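Local coordinates for protein subclass B3 metallo-beta-lactamase (Sphingobium indicum, PDB 7LUU) that probably hydrolyses beta-lactam antibiotics, as a dizinc metallo-beta-lactamase of subclass B3, at residues Y69-G72 / S77-L80; H124-G129 / S265-N270; A250-M255 / E288-L293. One frame throughout, in Å; residues are numbered along the deposited sequence.

Interaction 1 of 3, residues Y69-G72 / S77-L80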
loop_
_atom_site.group_PDB
_atom_site.type_symbol
_atom_site.label_atom_id
_atom_site.label_comp_id
_atom_site.label_asym_id
_atom_site.label_seq_id
_atom_site.Cartn_x
_atom_site.Cartn_y
_atom_site.Cartn_z
ATOM N N TYR A 69 0.763 12.623 -7.177
ATOM C CA TYR A 69 2.039 12.974 -6.558
ATOM C C TYR A 69 2.549 11.881 -5.632
ATOM O O TYR A 69 1.806 11.047 -5.139
ATOM C CB TYR A 69 1.904 14.248 -5.695
ATOM C CG TYR A 69 1.338 15.421 -6.431
ATOM C CD1 TYR A 69 -0.036 15.536 -6.668
ATOM C CD2 TYR A 69 2.176 16.424 -6.895
ATOM C CE1 TYR A 69 -0.577 16.676 -7.354
ATOM C CE2 TYR A 69 1.642 17.552 -7.569
ATOM C CZ TYR A 69 0.281 17.670 -7.780
ATOM O OH TYR A 69 -0.241 18.784 -8.472
ATOM N N LEU A 70 3.831 11.979 -5.318
ATOM C CA LEU A 70 4.437 11.172 -4.252
ATOM C C LEU A 70 4.786 12.049 -3.066
ATOM O O LEU A 70 5.430 13.105 -3.219
ATOM C CB LEU A 70 5.723 10.508 -4.738
ATOM C CG LEU A 70 5.361 9.399 -5.747
ATOM C CD1 LEU A 70 6.604 8.783 -6.393
ATOM C CD2 LEU A 70 4.392 8.293 -5.192
ATOM N N VAL A 71 4.387 11.602 -1.879
ATOM C CA VAL A 71 4.669 12.366 -0.643
ATOM C C VAL A 71 5.271 11.471 0.438
ATOM O O VAL A 71 5.316 11.827 1.616
ATOM C CB VAL A 71 3.420 13.074 -0.095
ATOM C CG1 VAL A 71 3.021 14.211 -1.057
ATOM C CG2 VAL A 71 2.247 12.082 0.156
ATOM N N GLY A 72 5.772 10.315 0.032
ATOM C CA GLY A 72 6.379 9.362 0.930
ATOM C C GLY A 72 7.890 9.512 1.072
ATOM O O GLY A 72 8.407 10.644 1.223
ATOM N N SER A 77 6.405 4.020 -0.069
ATOM C CA SER A 77 5.658 4.902 -0.963
ATOM C C SER A 77 4.382 5.381 -0.297
ATOM O O SER A 77 3.650 4.591 0.312
ATOM C CB SER A 77 5.279 4.169 -2.256
ATOM O OG SER A 77 6.483 3.736 -2.921
ATOM N N VAL A 78 4.106 6.678 -0.454
ATOM C CA VAL A 78 2.800 7.263 -0.100
ATOM C C VAL A 78 2.390 8.157 -1.267
ATOM O O VAL A 78 3.180 9.020 -1.686
ATOM C CB VAL A 78 2.886 8.099 1.206
ATOM C CG1 VAL A 78 1.500 8.717 1.561
ATOM C CG2 VAL A 78 3.478 7.240 2.369
ATOM N N ALA A 79 1.191 7.943 -1.818
ATOM C CA ALA A 79 0.746 8.749 -2.971
ATOM C C ALA A 79 -0.313 9.755 -2.549
ATOM O O ALA A 79 -0.980 9.578 -1.531
ATOM C CB ALA A 79 0.153 7.868 -4.079
ATOM N N LEU A 80 -0.462 10.825 -3.336
ATOM C CA LEU A 80 -1.462 11.882 -3.093
ATOM C C LEU A 80 -2.098 12.175 -4.443
ATOM O O LEU A 80 -1.386 12.385 -5.431
ATOM C CB LEU A 80 -0.815 13.159 -2.508
ATOM C CG LEU A 80 -1.837 14.261 -2.373
ATOM C CD1 LEU A 80 -2.663 13.971 -1.072
ATOM C CD2 LEU A 80 -1.016 15.556 -2.218
HETATM O O HOH W 1 6.214 8.169 -2.012
#
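Val71 lays its CG2 methyl against CG1 of Val78, with 3.7 Å between the two carbons, and the two side chains cross at about a right angle. In Val78 this methyl lies anti to the backbone N (chi1 180°), which directs it to Val71, while Val78 CB rests on Gly72 CA at 3.7 Å. The same CG2 of Val71 also reaches CB of Leu80, so one branch of a valine fills the corner between two residues of the opposing segment.

The backbone beneath illustrates how an antiparallel pair frays into its turn. Tyr69 and Leu80 form a hydrogen-bonded pair: Tyr69 N donates to Leu80 O at 2.8 Å, and Leu80 N returns the bond to Tyr69 O at 2.9 Å. Leu70 and Ala79 follow as a non-hydrogen-bonded pair. Beyond them Val71 N still meets Val78 O at 2.9 Å in a nearly straight bond (172° at the hydrogen), but the reciprocal bond is missing. Val78 N instead donates to a water, at 3.0 Å, which also accepts weakly from Gly72 N, while Val71 O turns to Asn104.

This beta hairpin belongs to the first sheet of the alpha-beta/beta-alpha sandwich of metallo-beta-lactamases. Leu70 and Ala79 face the second sheet, touching Ile264 and Phe222 respectively. On the other face Tyr69 sets the edge of its ring near Leu80 O, its CD1 3.6 Å from that oxygen, and meets Phe110 edge-to-face; Leu80 packs on Leu87 and Leu89.

The chemistry divides by position: direct amide pairing fixes the register of the strands, apolar side-chain contacts line both faces, and a water accepts from Val78 N where the chains separate.

Interaction 2 of 3, residues H124-G129 / S265-N270. With ZN (zinc ion), chain C; ZN (zinc ion), chain B; SO4 (sulfate ion), chain D.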
loop_
_atom_site.group_PDB
_atom_site.type_symbol
_atom_site.label_atom_id
_atom_site.label_comp_id
_atom_site.label_asym_id
_atom_site.label_seq_id
_atom_site.Cartn_x
_atom_site.Cartn_y
_atom_site.Cartn_z
ATOM N N HIS A 124 -0.265 -3.757 7.789
ATOM C CA HIS A 124 0.974 -3.955 8.508
ATOM C C HIS A 124 1.505 -2.580 8.884
ATOM O O HIS A 124 1.189 -1.572 8.207
ATOM C CB HIS A 124 2.003 -4.645 7.631
ATOM C CG HIS A 124 1.802 -6.120 7.519
ATOM N ND1 HIS A 124 2.561 -6.895 6.672
ATOM C CD2 HIS A 124 0.961 -6.965 8.178
ATOM C CE1 HIS A 124 2.192 -8.176 6.824
ATOM N NE2 HIS A 124 1.233 -8.248 7.731
ATOM N N TYR A 125 2.270 -2.523 9.989
ATOM C CA TYR A 125 2.557 -1.193 10.532
ATOM C C TYR A 125 3.480 -0.325 9.655
ATOM O O TYR A 125 3.511 0.898 9.865
ATOM C CB TYR A 125 3.119 -1.358 11.971
ATOM C CG TYR A 125 4.531 -1.922 12.059
ATOM C CD1 TYR A 125 5.621 -1.134 11.720
ATOM C CD2 TYR A 125 4.771 -3.223 12.513
ATOM C CE1 TYR A 125 6.886 -1.586 11.818
ATOM C CE2 TYR A 125 6.062 -3.691 12.641
ATOM C CZ TYR A 125 7.108 -2.877 12.263
ATOM O OH TYR A 125 8.411 -3.329 12.373
ATOM N N ASP A 126 4.195 -0.901 8.663
ATOM C CA ASP A 126 5.033 -0.052 7.819
ATOM C C ASP A 126 4.237 0.570 6.679
ATOM O O ASP A 126 4.780 1.402 5.951
ATOM C CB ASP A 126 6.262 -0.830 7.257
ATOM C CG ASP A 126 5.880 -2.143 6.520
ATOM O OD1 ASP A 126 4.926 -2.848 6.929
ATOM O OD2 ASP A 126 6.594 -2.492 5.547
ATOM N N HIS A 127 2.939 0.222 6.521
ATOM C CA HIS A 127 2.083 0.886 5.542
ATOM C C HIS A 127 0.850 1.466 6.162
ATOM O O HIS A 127 0.331 2.459 5.673
ATOM C CB HIS A 127 1.658 -0.109 4.408
ATOM C CG HIS A 127 2.831 -0.870 3.859
ATOM N ND1 HIS A 127 3.615 -0.353 2.846
ATOM C CD2 HIS A 127 3.419 -2.022 4.242
ATOM C CE1 HIS A 127 4.642 -1.177 2.619
ATOM N NE2 HIS A 127 4.536 -2.198 3.448
ATOM N N ALA A 128 0.361 0.876 7.245
ATOM C CA ALA A 128 -0.819 1.413 7.895
ATOM C C ALA A 128 -0.511 2.150 9.188
ATOM O O ALA A 128 -1.437 2.674 9.792
ATOM C CB ALA A 128 -1.806 0.264 8.196
ATOM N N GLY A 129 0.740 2.119 9.637
ATOM C CA GLY A 129 1.069 2.629 10.951
ATOM C C GLY A 129 0.649 4.070 11.172
ATOM O O GLY A 129 0.198 4.415 12.280
ATOM N N SER A 265 5.362 1.033 -6.418
ATOM C CA SER A 265 5.354 -0.151 -5.518
ATOM C C SER A 265 5.347 0.328 -4.056
ATOM O O SER A 265 6.113 1.214 -3.709
ATOM C CB SER A 265 6.653 -0.956 -5.810
ATOM O OG SER A 265 6.843 -1.941 -4.814
ATOM N N ALA A 266 4.517 -0.278 -3.192
ATOM C CA ALA A 266 4.494 0.111 -1.760
ATOM C C ALA A 266 5.904 0.206 -1.140
ATOM O O ALA A 266 6.230 1.193 -0.475
ATOM C CB ALA A 266 3.679 -0.901 -0.968
ATOM N N HIS A 267 6.767 -0.794 -1.355
ATOM C CA HIS A 267 8.201 -0.601 -1.130
ATOM C C HIS A 267 8.814 -0.256 -2.485
ATOM O O HIS A 267 8.892 -1.147 -3.341
ATOM C CB HIS A 267 8.813 -1.922 -0.616
ATOM C CG HIS A 267 8.395 -2.264 0.786
ATOM N ND1 HIS A 267 9.084 -1.788 1.891
ATOM C CD2 HIS A 267 7.349 -2.962 1.263
ATOM C CE1 HIS A 267 8.498 -2.225 2.984
ATOM N NE2 HIS A 267 7.412 -2.907 2.642
ATOM N N PRO A 268 9.290 0.960 -2.727
ATOM C CA PRO A 268 9.637 1.328 -4.113
ATOM C C PRO A 268 10.831 0.528 -4.644
ATOM O O PRO A 268 10.861 0.233 -5.844
ATOM C CB PRO A 268 9.917 2.825 -4.031
ATOM C CG PRO A 268 10.085 3.117 -2.567
ATOM C CD PRO A 268 9.329 2.090 -1.776
ATOM N N ASP A 269 11.690 0.035 -3.778
ATOM C CA ASP A 269 12.836 -0.753 -4.274
ATOM C C ASP A 269 12.418 -2.081 -4.902
ATOM O O ASP A 269 13.161 -2.645 -5.736
ATOM C CB ASP A 269 13.814 -0.994 -3.143
ATOM C CG ASP A 269 13.122 -1.416 -1.814
ATOM O OD1 ASP A 269 12.300 -0.617 -1.185
ATOM O OD2 ASP A 269 13.465 -2.562 -1.390
ATOM N N ASN A 270 11.221 -2.578 -4.584
ATOM C CA ASN A 270 10.740 -3.790 -5.249
ATOM C C ASN A 270 10.536 -3.585 -6.736
ATOM O O ASN A 270 10.545 -4.564 -7.503
ATOM C CB ASN A 270 9.372 -4.250 -4.673
ATOM C CG ASN A 270 9.434 -4.694 -3.216
ATOM O OD1 ASN A 270 8.380 -5.011 -2.630
ATOM N ND2 ASN A 270 10.638 -4.717 -2.629
HETATM ZN ZN ZN C . 5.940 -3.572 3.885
HETATM ZN ZN ZN B . 3.548 -6.215 5.034
HETATM S S SO4 D . 8.620 -6.862 13.581
HETATM O O1 SO4 D . 8.576 -7.658 14.806
HETATM O O2 SO4 D . 9.672 -7.336 12.680
HETATM O O3 SO4 D . 7.322 -7.039 12.917
HETATM O O4 SO4 D . 8.867 -5.447 13.909
HETATM O O HOH W 2 4.967 -4.951 5.383
HETATM O O HOH W 3 5.254 -4.942 2.491
#
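One water oxygen is gripped by three groups, both zinc ions and Asp126 OD1, to which it donates at 2.6 Å; the other carboxylate oxygen, Asp126 OD2, meets His267 NE2 across the contact on a shared zinc. That metal draws in Asp126 OD2 at 2.1 Å and, from either segment, His127 NE2 and His267 NE2, each at 2.0 Å. The two histidine nitrogens stand 3.1 Å apart, held together by the ion and by no mutual bond. Their ring planes lie 84° apart in an oblique approach, and Ala266 CB fits beside His127 CE1 at 3.7 Å.

His124 ND1 binds the other zinc, the first of the pair, at 2.0 Å, joined there by Glu122 and His200. Residues 122 to 127 thus follow the His-X-His-X-Asp-His signature of the superfamily, with glutamate in its first place. Behind His267, its carbonyl oxygen accepts from Ser265 OG and Asn270 N on opposite faces of its plane, probably steadying the loop that presents the ring.

The water bridging two zincs is placed as the attacking nucleophile is in related dizinc lactamases; the metals would probably sharpen its reactivity, while the hydrogen bond to Asp126 would help to orient it.

Interaction 3 of 3, residues A250-M255 / E288-L293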
loop_
_atom_site.group_PDB
_atom_site.type_symbol
_atom_site.label_atom_id
_atom_site.label_comp_id
_atom_site.label_asym_id
_atom_site.label_seq_id
_atom_site.Cartn_x
_atom_site.Cartn_y
_atom_site.Cartn_z
ATOM N N ALA A 250 -3.744 -15.441 -8.068
ATOM C CA ALA A 250 -4.734 -14.480 -8.562
ATOM C C ALA A 250 -4.118 -13.103 -8.727
ATOM O O ALA A 250 -4.399 -12.391 -9.703
ATOM C CB ALA A 250 -5.900 -14.388 -7.577
ATOM N N SER A 251 -3.218 -12.747 -7.819
ATOM C CA SER A 251 -2.525 -11.467 -7.922
ATOM C C SER A 251 -1.679 -11.387 -9.189
ATOM O O SER A 251 -1.620 -10.322 -9.824
ATOM C CB SER A 251 -1.625 -11.272 -6.718
ATOM O OG SER A 251 -2.436 -11.057 -5.569
ATOM N N TYR A 252 -0.981 -12.468 -9.537
ATOM C CA TYR A 252 -0.142 -12.426 -10.728
ATOM C C TYR A 252 -1.001 -12.242 -11.967
ATOM O O TYR A 252 -0.632 -11.482 -12.873
ATOM C CB TYR A 252 0.700 -13.701 -10.834
ATOM C CG TYR A 252 1.563 -13.937 -9.645
ATOM C CD1 TYR A 252 2.032 -12.875 -8.893
ATOM C CD2 TYR A 252 1.902 -15.261 -9.275
ATOM C CE1 TYR A 252 2.824 -13.095 -7.773
ATOM C CE2 TYR A 252 2.719 -15.507 -8.168
ATOM C CZ TYR A 252 3.198 -14.403 -7.429
ATOM O OH TYR A 252 3.994 -14.665 -6.325
ATOM N N ARG A 253 -2.166 -12.907 -12.000
ATOM C CA ARG A 253 -3.086 -12.772 -13.134
ATOM C C ARG A 253 -3.636 -11.350 -13.214
ATOM O O ARG A 253 -3.658 -10.748 -14.307
ATOM C CB ARG A 253 -4.258 -13.765 -13.032
ATOM C CG ARG A 253 -3.861 -15.266 -13.157
ATOM C CD ARG A 253 -5.088 -16.241 -13.286
ATOM N NE ARG A 253 -5.931 -16.308 -12.090
ATOM C CZ ARG A 253 -5.724 -17.152 -11.066
ATOM N NH1 ARG A 253 -4.703 -18.000 -11.085
ATOM N NH2 ARG A 253 -6.533 -17.145 -10.041
ATOM N N ARG A 254 -3.972 -10.771 -12.055
ATOM C CA ARG A 254 -4.463 -9.393 -12.013
ATOM C C ARG A 254 -3.388 -8.448 -12.496
ATOM O O ARG A 254 -3.634 -7.566 -13.341
ATOM C CB ARG A 254 -4.898 -9.010 -10.593
ATOM C CG ARG A 254 -5.189 -7.508 -10.423
ATOM C CD ARG A 254 -6.386 -7.127 -11.331
ATOM N NE ARG A 254 -7.502 -8.036 -11.055
ATOM C CZ ARG A 254 -8.329 -8.530 -11.978
ATOM N NH1 ARG A 254 -8.198 -8.189 -13.265
ATOM N NH2 ARG A 254 -9.278 -9.396 -11.634
ATOM N N MET A 255 -2.182 -8.573 -11.924
ATOM C CA MET A 255 -1.120 -7.626 -12.270
ATOM C C MET A 255 -0.694 -7.753 -13.741
ATOM O O MET A 255 -0.299 -6.763 -14.354
ATOM C CB MET A 255 0.079 -7.855 -11.333
ATOM C CG MET A 255 -0.219 -7.404 -9.932
ATOM S SD MET A 255 -0.549 -5.608 -9.734
ATOM C CE MET A 255 1.029 -5.021 -10.172
ATOM N N GLU A 288 6.256 -10.964 -12.011
ATOM C CA GLU A 288 7.217 -12.047 -12.245
ATOM C C GLU A 288 8.278 -12.095 -11.157
ATOM O O GLU A 288 8.717 -13.198 -10.765
ATOM C CB GLU A 288 7.896 -11.898 -13.601
ATOM C CG GLU A 288 8.830 -13.097 -13.895
ATOM C CD GLU A 288 8.097 -14.464 -13.848
ATOM O OE1 GLU A 288 6.935 -14.594 -14.342
ATOM O OE2 GLU A 288 8.693 -15.404 -13.268
ATOM N N ARG A 289 8.735 -10.916 -10.683
ATOM C CA ARG A 289 9.663 -10.867 -9.524
ATOM C C ARG A 289 9.106 -11.614 -8.325
ATOM O O ARG A 289 9.821 -12.444 -7.706
ATOM C CB ARG A 289 10.012 -9.401 -9.146
ATOM C CG ARG A 289 10.662 -9.202 -7.705
ATOM C CD ARG A 289 10.892 -7.737 -7.283
ATOM N NE ARG A 289 11.691 -7.705 -6.032
ATOM C CZ ARG A 289 11.150 -7.846 -4.808
ATOM N NH1 ARG A 289 11.897 -7.881 -3.711
ATOM N NH2 ARG A 289 9.825 -7.942 -4.686
ATOM N N SER A 290 7.819 -11.344 -8.000
ATOM C CA SER A 290 7.165 -12.026 -6.885
ATOM C C SER A 290 7.061 -13.522 -7.157
ATOM O O SER A 290 7.355 -14.342 -6.286
ATOM C CB SER A 290 5.781 -11.438 -6.652
ATOM O OG SER A 290 5.101 -12.196 -5.655
ATOM N N ARG A 291 6.630 -13.882 -8.368
ATOM C CA ARG A 291 6.499 -15.303 -8.684
ATOM C C ARG A 291 7.806 -16.018 -8.449
ATOM O O ARG A 291 7.815 -17.148 -7.901
ATOM C CB ARG A 291 6.027 -15.491 -10.120
ATOM C CG ARG A 291 5.651 -16.951 -10.424
ATOM C CD ARG A 291 5.432 -17.095 -11.935
ATOM N NE ARG A 291 4.320 -16.276 -12.461
ATOM C CZ ARG A 291 3.033 -16.622 -12.434
ATOM N NH1 ARG A 291 2.124 -15.806 -12.982
ATOM N NH2 ARG A 291 2.640 -17.769 -11.861
ATOM N N ARG A 292 8.927 -15.404 -8.873
ATOM C CA ARG A 292 10.226 -16.058 -8.681
ATOM C C ARG A 292 10.564 -16.205 -7.198
ATOM O O ARG A 292 11.104 -17.239 -6.782
ATOM C CB ARG A 292 11.335 -15.275 -9.389
ATOM C CG ARG A 292 11.207 -15.318 -10.934
ATOM C CD ARG A 292 12.487 -14.748 -11.654
ATOM N NE ARG A 292 13.000 -13.529 -10.989
ATOM C CZ ARG A 292 12.702 -12.265 -11.321
ATOM N NH1 ARG A 292 11.916 -12.006 -12.370
ATOM N NH2 ARG A 292 13.207 -11.253 -10.601
ATOM N N LEU A 293 10.251 -15.180 -6.396
ATOM C CA LEU A 293 10.507 -15.276 -4.965
ATOM C C LEU A 293 9.643 -16.369 -4.324
ATOM O O LEU A 293 10.125 -17.083 -3.429
ATOM C CB LEU A 293 10.217 -13.956 -4.264
ATOM C CG LEU A 293 11.250 -12.856 -4.601
ATOM C CD1 LEU A 293 10.641 -11.549 -4.106
ATOM C CD2 LEU A 293 12.589 -13.088 -3.965
#
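Tyr252 is buried and hydrogen-bonded at its hydroxyl end, while an exposed arginine covers the flank nearer its own helix. At the buried end OH donates to Ser290 OG at 2.8 Å, and that oxygen lies near the plane of the ring, at its edge, also 3.2 Å from Tyr252 CE1. The serine torsion sets this up: OG stands anti to the backbone N (chi1 174°). Ser290 OG is bound in turn to the carbonyl oxygen of Leu226, so the buried tyrosine hydroxyl connects through the serine to a loop.

In the alpha-beta/beta-alpha sandwich these residues join two helices, 242-257 and 282-300, in the layer that flanks the second sheet. Tyr252 reaches across to the second, where Leu294 adds apolar contact, and Met255 packs on Tyr286 and Ala287.

Toward solvent the partner is Arg291. Its CB makes a CH-pi contact over one ring face, 4.2 Å from the centroid of the Tyr252 ring. The chain then bends at chi3 (-62°) and brings the guanidinium back along the tyrosine, with CD2 of Tyr252 above its centre and NH1 3.3 Å from Tyr252 CB. Guanidinium and ring planes are 55° apart, too inclined for a parallel stack. On this exposed side Arg291 NE makes a long salt bridge to Glu288 OE1, at 3.6 Å, and both atoms also hydrogen-bond a glycerol, probably from the crystallisation liquor.

Overall arrangement
Interactions 1 and 2 adjoin: Ser77, in the hairpin of interaction 1, is probably hydrogen-bonded through its side chain and its backbone to Ser265 and Ala266, tying the first sheet to the loop that carries a zinc ligand. All three contacts are largely buried, but interaction 3 lies farther out, its centre about 17 Å from that of interaction 2, yet Arg289 packs on Asn270 and so links the outer helix to the same loop. Chemistry follows place. Amide bonds and methyls serve the hairpin, metal coordination joins segments distant in sequence at the centre, and between the helices an aromatic ring divides its contacts between a buried serine and an exposed arginine.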